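Side-chain contact in hemolysin-related protein (Vibrio cholerae serotype O1, PDB 6MLT), which is a secreted biofilm matrix protein that binds calcium and probably carbohydrate, and is thought to serve in bacterial biofilm adhesion: residues A[87-92]-A[129-134]. Numbering follows the deposited sequence.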
loop_
_atom_site.group_PDB
_atom_site.type_symbol
_atom_site.label_atom_id
_atom_site.label_comp_id
_atom_site.label_asym_id
_atom_site.label_seq_id
_atom_site.Cartn_x
_atom_site.Cartn_y
_atom_site.Cartn_z
ATOM N N TYR A 87 3.578 31.097 16.643
ATOM C CA TYR A 87 4.482 31.768 15.715
ATOM C C TYR A 87 5.370 32.781 16.437
ATOM O O TYR A 87 5.827 33.755 15.836
ATOM C CB TYR A 87 3.713 32.460 14.588
ATOM C CG TYR A 87 2.696 31.579 13.901
ATOM C CD1 TYR A 87 3.091 30.569 13.031
ATOM C CD2 TYR A 87 1.335 31.769 14.109
ATOM C CE1 TYR A 87 2.156 29.771 12.395
ATOM C CE2 TYR A 87 0.393 30.976 13.477
ATOM C CZ TYR A 87 0.807 29.980 12.624
ATOM O OH TYR A 87 -0.132 29.191 11.999
ATOM N N SER A 88 5.634 32.551 17.725
ATOM C CA SER A 88 6.515 33.444 18.474
ATOM C C SER A 88 7.922 33.473 17.893
ATOM O O SER A 88 8.661 34.433 18.138
ATOM C CB SER A 88 6.570 33.026 19.944
ATOM O OG SER A 88 7.216 31.774 20.091
ATOM N N ASN A 89 8.306 32.458 17.125
ATOM C CA ASN A 89 9.596 32.456 16.450
ATOM C C ASN A 89 9.573 33.227 15.137
ATOM O O ASN A 89 10.580 33.234 14.423
ATOM C CB ASN A 89 10.064 31.017 16.197
ATOM C CG ASN A 89 9.128 30.234 15.276
ATOM O OD1 ASN A 89 8.104 30.741 14.813
ATOM N ND2 ASN A 89 9.493 28.985 15.006
ATOM N N GLY A 90 8.464 33.884 14.804
ATOM C CA GLY A 90 8.356 34.570 13.536
ATOM C C GLY A 90 7.916 33.699 12.379
ATOM O O GLY A 90 7.867 34.190 11.242
ATOM N N GLY A 91 7.594 32.436 12.621
ATOM C CA GLY A 91 7.166 31.539 11.558
ATOM C C GLY A 91 8.332 30.831 10.898
ATOM O O GLY A 91 9.465 31.308 10.887
ATOM N N VAL A 92 8.043 29.663 10.334
ATOM C CA VAL A 92 9.036 28.846 9.647
ATOM C C VAL A 92 8.663 28.774 8.175
ATOM O O VAL A 92 7.532 28.405 7.831
ATOM C CB VAL A 92 9.126 27.437 10.257
ATOM C CG1 VAL A 92 10.099 26.562 9.463
ATOM C CG2 VAL A 92 9.555 27.529 11.722
ATOM N N GLN A 129 5.223 22.194 18.445
ATOM C CA GLN A 129 4.768 23.561 18.635
ATOM C C GLN A 129 5.255 24.504 17.542
ATOM O O GLN A 129 4.994 25.708 17.620
ATOM C CB GLN A 129 5.225 24.068 20.008
ATOM C CG GLN A 129 4.621 23.276 21.157
ATOM C CD GLN A 129 5.125 23.726 22.521
ATOM O OE1 GLN A 129 6.301 24.041 22.691
ATOM N NE2 GLN A 129 4.232 23.754 23.497
ATOM N N GLY A 130 5.951 23.989 16.530
ATOM C CA GLY A 130 6.407 24.802 15.424
ATOM C C GLY A 130 7.770 25.425 15.610
ATOM O O GLY A 130 8.160 26.272 14.798
ATOM N N ASN A 131 8.508 25.036 16.646
ATOM C CA ASN A 131 9.818 25.599 16.916
ATOM C C ASN A 131 10.914 24.658 16.439
ATOM O O ASN A 131 10.783 23.431 16.504
ATOM C CB ASN A 131 9.981 25.878 18.407
ATOM C CG ASN A 131 9.109 27.014 18.870
ATOM O OD1 ASN A 131 9.087 28.083 18.253
ATOM N ND2 ASN A 131 8.356 26.786 19.934
ATOM N N ILE A 132 12.015 25.253 15.980
ATOM C CA ILE A 132 13.117 24.473 15.438
ATOM C C ILE A 132 13.678 23.570 16.524
ATOM O O ILE A 132 13.900 23.996 17.663
ATOM C CB ILE A 132 14.202 25.399 14.863
ATOM C CG1 ILE A 132 15.311 24.581 14.199
ATOM C CG2 ILE A 132 14.795 26.282 15.959
ATOM C CD1 ILE A 132 14.847 23.810 12.974
ATOM N N LYS A 133 13.912 22.313 16.169
ATOM C CA LYS A 133 14.475 21.320 17.074
ATOM C C LYS A 133 15.790 20.761 16.556
ATOM O O LYS A 133 16.762 20.680 17.315
ATOM C CB LYS A 133 13.458 20.186 17.284
ATOM C CG LYS A 133 13.943 19.044 18.161
ATOM C CD LYS A 133 12.785 18.118 18.504
ATOM C CE LYS A 133 13.251 16.853 19.193
ATOM N NZ LYS A 133 12.118 16.146 19.858
ATOM N N LYS A 134 15.845 20.376 15.282
ATOM C CA LYS A 134 17.082 19.936 14.656
ATOM C C LYS A 134 17.192 20.541 13.267
ATOM O O LYS A 134 16.191 20.899 12.634
ATOM C CB LYS A 134 17.172 18.407 14.548
ATOM C CG LYS A 134 17.373 17.695 15.868
ATOM C CD LYS A 134 18.039 16.327 15.675
ATOM C CE LYS A 134 19.518 16.471 15.318
ATOM N NZ LYS A 134 20.223 15.167 15.277
HETATM O O HOH W 1 5.119 28.446 16.415
HETATM O O HOH W 2 7.042 29.771 17.877
HETATM O O HOH W 3 12.112 28.085 16.039
HETATM O O HOH W 4 6.378 28.294 13.763
#
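With chi1 at 62°, CG of Asn-89 sits between its own backbone N and carbonyl carbon, and the amide reaches over to Gly-130 and Asn-131. Asn-131 meets it with CG anti to its carbonyl carbon, which brings OD1 nearer to Asn-89 than its CB direction alone would suggest. The two amide planes stand almost perpendicular, 88° apart. ND2 of Asn-89 gives a weak, bent hydrogen bond to the backbone O of Gly-130 (3.0 Å, 127° at the hydrogen). The 3.4 Å approach of Asn-89 ND2 to Asn-131 OD1 has too poor an angle for a bond, so the side chains merely abut there. The CG2 methyl of Val-92 lies against the same Gly-130 O at van der Waals distance (3.6 Å), beside the polar contact. The other end of the Asn-89 amide is tied into its own loop: OD1 accepts from the backbone N of Gly-91 (2.8 Å), the donor lying above the carbonyl plane. The bond restrains rotation of the amide, with ND2 left turned to the 129-134 segment.

Four waters bridge the two segments. One molecule donates to both Asn-89 OD1 and Gly-130 O, another accepts from Asn-89 ND2 and from Ile-132 N, and a third links Ser-88 OG to Asn-131 OD1, donating to the latter at 2.7 Å. A fourth joins Tyr-87 N to Gln-129 O. Asp-127 OD1 accepts from the backbone N of both Gln-129 and Asn-131, tying this loop to itself next to Gly-130.

The arrangement is a hydrated contact between the loop joining strands 71-76 and 93-94 and the loop leading into strand 132-137, the outermost strand of the next antiparallel sheet, consistent with neighbouring blades of a beta-propeller; in it a type I turn from Tyr-87 to Gly-90 runs into an Asx turn at Asn-89.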